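Side-chain contacts in Amy13K (Eubacterium rectale DSM 17629, PDB 6B3P), which binds maltoheptaose through two family 26 carbohydrate-binding modules of a surface-anchored alpha-amylase, and so probably holds starch for the enzyme: residues 155-158 against 162-165; 190-195 against 199-204. All coordinates share one frame; numbering follows the deposited sequence.

Contact 1. Residues 155-158 against 162-165; sequences YTQD and NFSC
Tyr155 and Phe163 meet across the interior of the second starch-binding module, a beta-sandwich, with their CA atoms 9.8 Å apart. Residues 155-157 end one strand and 163-165 begin the next. No hydrogen bond joins the two segments, because each strand belongs to a different sheet: the backbone of Tyr155 bonds to Thr103, that of Phe163 to Val180. The chain between them forms a beta-arch, and the space is filled by side chains. Phe163 has its CG between the backbone N and the carbonyl carbon (chi1 59°), which sends the ring across toward the other sheet. There its CE2 meets CD2 of Tyr155 at 3.8 Å, and its CZ lies 4.0 Å from Tyr155 CB. The two rings meet obliquely, planes 72° apart, with Met120 packed against both. The Tyr155 hydroxyl bonds to Asn118, which anchors the far end of that ring. Gln157 brings its amide to the CD1 and CE1 flank of Phe163, turned almost perpendicular to the ring. That buried amide is gripped at both ends, OE1 by the backbone N of Asp124 and NE2 by the carbonyl O of Gln161. Gln157 NE2 thereby rests 3.6 Å from Phe163 CD1.

Contact 2. Residues 190-195 against 199-204; sequences WVTGTK and TVYKTA. With FMT (formic acid), chain O.
The closing beta hairpin of the second module pairs Trp190, Val191 and Thr192 with Tyr201, Val200 and Thr199, on strand axes 4.7 Å apart and antiparallel. Two hydrogen-bonded pairs flank a non-hydrogen-bonded one. Trp190 and Tyr201 exchange two backbone bonds, that from Tyr201 N to Trp190 O being short, 2.7 Å, and almost straight at 178°; Thr192 and Thr199 exchange two more. Between them, Val191 and Val200 turn to the side where Ile178 touches both, while the other four side chains occupy the opposite face. Trp190 contributes the largest share of the packing. With CG beside its backbone N (chi1 -67°), the indole runs along to the segment after the second strand, where Ala204 lies over one face: CA sits 3.6 Å above the ring plane and CB makes a CH-pi contact, 3.9 Å from the six-membered ring centroid. The carbonyl O atoms of Tyr201 and Lys202 lie at the ring's edge. Trp208 meets the indole edge-to-face, and the His106 ring also meets it. Were Trp190 an alanine, Ala204 would probably lose the ring surface under its CA and CB, and a gap would open below residues 202-204. Farther along, water 1 links Thr192 OG1 (2.8 Å) to Tyr201 OH (2.6 Å), and water 2 links the same OG1 to Thr199 OG1. Beyond Gly193, the backbone of Lys195 bonds to Gln174, a residue of the glycan pocket. The hairpin face thus changes from an aromatic, apolar end at Trp190 to a hydrated hydroxyl end at Thr192, whose OG1 is held by two waters.

Each contact closes a short connection of three residues, and the two follow one another along the chain without nesting or crossing. Strand 150-157 leads into contact 1, which closes the arch that carries the chain over to the sheet containing strand 163-168. From there the chain passes through strand 178-180 and returns to the first sheet as strand 188-192, where contact 2 closes the hairpin with strand 199-201. Strand 101-108 lies between strands 150-157 and 188-192 in that sheet. Contact 1 therefore ties the two sheets together, whereas contact 2 completes one of them at its edge. Their centres lie about 17 Å apart, and their nearest atoms, about 6 Å apart, do not touch.

Contact 1. Residues 155-158 against 162-165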
loop_
_atom_site.group_PDB
_atom_site.type_symbol
_atom_site.label_atom_id
_atom_site.label_comp_id
_atom_site.label_asym_id
_atom_site.label_seq_id
_atom_site.Cartn_x
_atom_site.Cartn_y
_atom_site.Cartn_z
ATOM N N TYR A 155 -5.655 -2.892 8.990
ATOM C CA TYR A 155 -5.303 -4.153 9.628
ATOM C C TYR A 155 -3.790 -4.332 9.680
ATOM O O TYR A 155 -3.111 -4.279 8.655
ATOM C CB TYR A 155 -5.962 -5.324 8.899
ATOM C CG TYR A 155 -7.455 -5.353 9.103
ATOM C CD1 TYR A 155 -7.993 -5.682 10.339
ATOM C CD2 TYR A 155 -8.327 -5.038 8.071
ATOM C CE1 TYR A 155 -9.356 -5.701 10.541
ATOM C CE2 TYR A 155 -9.691 -5.056 8.261
ATOM C CZ TYR A 155 -10.202 -5.387 9.497
ATOM O OH TYR A 155 -11.564 -5.404 9.686
ATOM N N THR A 156 -3.282 -4.538 10.891
ATOM C CA THR A 156 -1.853 -4.685 11.136
ATOM C C THR A 156 -1.529 -6.109 11.552
ATOM O O THR A 156 -2.173 -6.646 12.448
ATOM C CB THR A 156 -1.376 -3.721 12.237
ATOM O OG1 THR A 156 -1.710 -2.376 11.878
ATOM C CG2 THR A 156 0.129 -3.834 12.445
ATOM N N GLN A 157 -0.523 -6.707 10.916
ATOM C CA GLN A 157 -0.081 -8.059 11.258
ATOM C C GLN A 157 1.427 -8.117 11.457
ATOM O O GLN A 157 2.161 -7.280 10.932
ATOM C CB GLN A 157 -0.480 -9.054 10.168
ATOM C CG GLN A 157 -1.946 -9.024 9.784
ATOM C CD GLN A 157 -2.267 -10.006 8.677
ATOM O OE1 GLN A 157 -2.430 -11.200 8.921
ATOM N NE2 GLN A 157 -2.351 -9.507 7.448
ATOM N N ASP A 158 1.883 -9.113 12.211
ATOM C CA ASP A 158 3.311 -9.338 12.403
ATOM C C ASP A 158 3.919 -10.083 11.218
ATOM O O ASP A 158 5.133 -10.043 11.011
ATOM C CB ASP A 158 3.566 -10.124 13.690
ATOM C CG ASP A 158 3.183 -9.345 14.935
ATOM O OD1 ASP A 158 2.808 -8.162 14.807
ATOM O OD2 ASP A 158 3.264 -9.910 16.045
ATOM N N ASN A 162 -2.168 -12.904 3.610
ATOM C CA ASN A 162 -3.365 -12.477 2.903
ATOM C C ASN A 162 -4.592 -12.739 3.763
ATOM O O ASN A 162 -4.581 -13.611 4.632
ATOM C CB ASN A 162 -3.497 -13.201 1.560
ATOM C CG ASN A 162 -2.353 -12.891 0.611
ATOM O OD1 ASN A 162 -1.637 -11.903 0.782
ATOM N ND2 ASN A 162 -2.179 -13.732 -0.401
ATOM N N PHE A 163 -5.649 -11.975 3.522
ATOM C CA PHE A 163 -6.899 -12.158 4.240
ATOM C C PHE A 163 -8.050 -11.643 3.391
ATOM O O PHE A 163 -7.844 -11.190 2.265
ATOM C CB PHE A 163 -6.860 -11.443 5.592
ATOM C CG PHE A 163 -6.611 -9.968 5.496
ATOM C CD1 PHE A 163 -5.322 -9.476 5.385
ATOM C CD2 PHE A 163 -7.666 -9.069 5.530
ATOM C CE1 PHE A 163 -5.088 -8.118 5.301
ATOM C CE2 PHE A 163 -7.438 -7.708 5.447
ATOM C CZ PHE A 163 -6.147 -7.232 5.332
ATOM N N SER A 164 -9.258 -11.726 3.934
ATOM C CA SER A 164 -10.445 -11.267 3.230
ATOM C C SER A 164 -11.272 -10.373 4.134
ATOM O O SER A 164 -11.187 -10.476 5.357
ATOM C CB SER A 164 -11.283 -12.453 2.756
ATOM O OG SER A 164 -10.500 -13.369 2.011
ATOM N N CYS A 165 -12.067 -9.493 3.538
ATOM C CA CYS A 165 -12.956 -8.647 4.320
ATOM C C CYS A 165 -14.184 -8.212 3.526
ATOM O O CYS A 165 -14.244 -8.370 2.307
ATOM C CB CYS A 165 -12.209 -7.415 4.839
ATOM S SG CYS A 165 -11.730 -6.239 3.558
#

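Contact 2. Residues 190-195 against 199-204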
loop_
_atom_site.group_PDB
_atom_site.type_symbol
_atom_site.label_atom_id
_atom_site.label_comp_id
_atom_site.label_asym_id
_atom_site.label_seq_id
_atom_site.Cartn_x
_atom_site.Cartn_y
_atom_site.Cartn_z
ATOM N N TRP A 190 -8.362 0.501 -2.536
ATOM C CA TRP A 190 -9.591 1.285 -2.601
ATOM C C TRP A 190 -10.727 0.405 -3.113
ATOM O O TRP A 190 -10.566 -0.303 -4.108
ATOM C CB TRP A 190 -9.414 2.500 -3.511
ATOM C CG TRP A 190 -8.451 3.516 -2.990
ATOM C CD1 TRP A 190 -8.752 4.647 -2.289
ATOM C CD2 TRP A 190 -7.025 3.500 -3.131
ATOM N NE1 TRP A 190 -7.603 5.335 -1.983
ATOM C CE2 TRP A 190 -6.529 4.652 -2.490
ATOM C CE3 TRP A 190 -6.121 2.622 -3.737
ATOM C CZ2 TRP A 190 -5.169 4.949 -2.435
ATOM C CZ3 TRP A 190 -4.769 2.920 -3.683
ATOM C CH2 TRP A 190 -4.308 4.073 -3.038
ATOM N N VAL A 191 -11.872 0.454 -2.438
ATOM C CA VAL A 191 -13.009 -0.390 -2.798
ATOM C C VAL A 191 -14.274 0.435 -3.021
ATOM O O VAL A 191 -14.567 1.362 -2.266
ATOM C CB VAL A 191 -13.284 -1.454 -1.714
ATOM C CG1 VAL A 191 -14.378 -2.418 -2.168
ATOM C CG2 VAL A 191 -12.007 -2.218 -1.382
ATOM N N THR A 192 -15.008 0.090 -4.075
ATOM C CA THR A 192 -16.294 0.713 -4.371
ATOM C C THR A 192 -17.340 -0.338 -4.715
ATOM O O THR A 192 -17.007 -1.437 -5.158
ATOM C CB THR A 192 -16.191 1.701 -5.549
ATOM O OG1 THR A 192 -15.777 0.999 -6.728
ATOM C CG2 THR A 192 -15.195 2.807 -5.241
ATOM N N GLY A 193 -18.607 0.010 -4.511
ATOM C CA GLY A 193 -19.709 -0.833 -4.932
ATOM C C GLY A 193 -20.268 -1.698 -3.824
ATOM O O GLY A 193 -19.884 -1.568 -2.662
ATOM N N THR A 194 -21.189 -2.578 -4.197
ATOM C CA THR A 194 -21.801 -3.520 -3.271
ATOM C C THR A 194 -21.864 -4.884 -3.952
ATOM O O THR A 194 -21.241 -5.080 -4.997
ATOM C CB THR A 194 -23.207 -3.058 -2.837
ATOM O OG1 THR A 194 -24.005 -2.786 -3.994
ATOM C CG2 THR A 194 -23.109 -1.801 -1.983
ATOM N N LYS A 195 -22.602 -5.821 -3.363
ATOM C CA LYS A 195 -22.695 -7.179 -3.894
ATOM C C LYS A 195 -23.051 -7.180 -5.376
ATOM O O LYS A 195 -24.012 -6.533 -5.794
ATOM C CB LYS A 195 -23.735 -7.987 -3.118
ATOM C CG LYS A 195 -23.639 -9.489 -3.331
ATOM C CD LYS A 195 -22.666 -10.132 -2.359
ATOM C CE LYS A 195 -22.518 -11.618 -2.630
ATOM N NZ LYS A 195 -21.719 -12.302 -1.576
ATOM N N THR A 199 -15.738 -3.401 -6.820
ATOM C CA THR A 199 -14.496 -3.189 -7.559
ATOM C C THR A 199 -13.359 -2.813 -6.608
ATOM O O THR A 199 -13.520 -1.940 -5.756
ATOM C CB THR A 199 -14.651 -2.083 -8.620
ATOM O OG1 THR A 199 -15.854 -2.293 -9.368
ATOM C CG2 THR A 199 -13.461 -2.078 -9.566
ATOM N N VAL A 200 -12.216 -3.476 -6.768
ATOM C CA VAL A 200 -11.041 -3.225 -5.935
ATOM C C VAL A 200 -9.921 -2.583 -6.754
ATOM O O VAL A 200 -9.467 -3.152 -7.748
ATOM C CB VAL A 200 -10.512 -4.526 -5.293
ATOM C CG1 VAL A 200 -9.324 -4.230 -4.382
ATOM C CG2 VAL A 200 -11.616 -5.224 -4.512
ATOM N N TYR A 201 -9.482 -1.404 -6.322
ATOM C CA TYR A 201 -8.409 -0.677 -6.993
ATOM C C TYR A 201 -7.102 -0.737 -6.203
ATOM O O TYR A 201 -7.097 -0.591 -4.979
ATOM C CB TYR A 201 -8.810 0.783 -7.210
ATOM C CG TYR A 201 -10.047 0.963 -8.052
ATOM C CD1 TYR A 201 -9.981 0.879 -9.436
ATOM C CD2 TYR A 201 -11.278 1.228 -7.468
ATOM C CE1 TYR A 201 -11.108 1.043 -10.215
ATOM C CE2 TYR A 201 -12.413 1.397 -8.238
ATOM C CZ TYR A 201 -12.322 1.304 -9.613
ATOM O OH TYR A 201 -13.447 1.471 -10.385
ATOM N N LYS A 202 -5.999 -0.941 -6.917
ATOM C CA LYS A 202 -4.670 -0.977 -6.314
ATOM C C LYS A 202 -3.975 0.378 -6.418
ATOM O O LYS A 202 -2.969 0.618 -5.753
ATOM C CB LYS A 202 -3.828 -2.069 -6.973
ATOM C CG LYS A 202 -4.204 -3.470 -6.503
ATOM C CD LYS A 202 -3.687 -4.562 -7.423
ATOM C CE LYS A 202 -2.190 -4.749 -7.289
ATOM N NZ LYS A 202 -1.762 -6.088 -7.778
ATOM N N THR A 203 -4.518 1.253 -7.260
ATOM C CA THR A 203 -4.141 2.664 -7.269
ATOM C C THR A 203 -5.418 3.481 -7.122
ATOM O O THR A 203 -6.485 3.041 -7.541
ATOM C CB THR A 203 -3.394 3.070 -8.558
ATOM O OG1 THR A 203 -4.196 2.756 -9.702
ATOM C CG2 THR A 203 -2.059 2.342 -8.661
ATOM N N ALA A 204 -5.313 4.659 -6.514
ATOM C CA ALA A 204 -6.488 5.480 -6.225
ATOM C C ALA A 204 -7.308 5.746 -7.487
ATOM O O ALA A 204 -6.761 6.173 -8.504
ATOM C CB ALA A 204 -6.074 6.795 -5.586
HETATM C C FMT O . -25.843 -5.319 -1.181
HETATM O O1 FMT O . -25.993 -6.347 -0.521
HETATM O O2 FMT O . -25.704 -5.347 -2.403
HETATM O O HOH W 1 -15.586 2.360 -9.202
HETATM O O HOH W 2 -17.796 -0.674 -8.003
#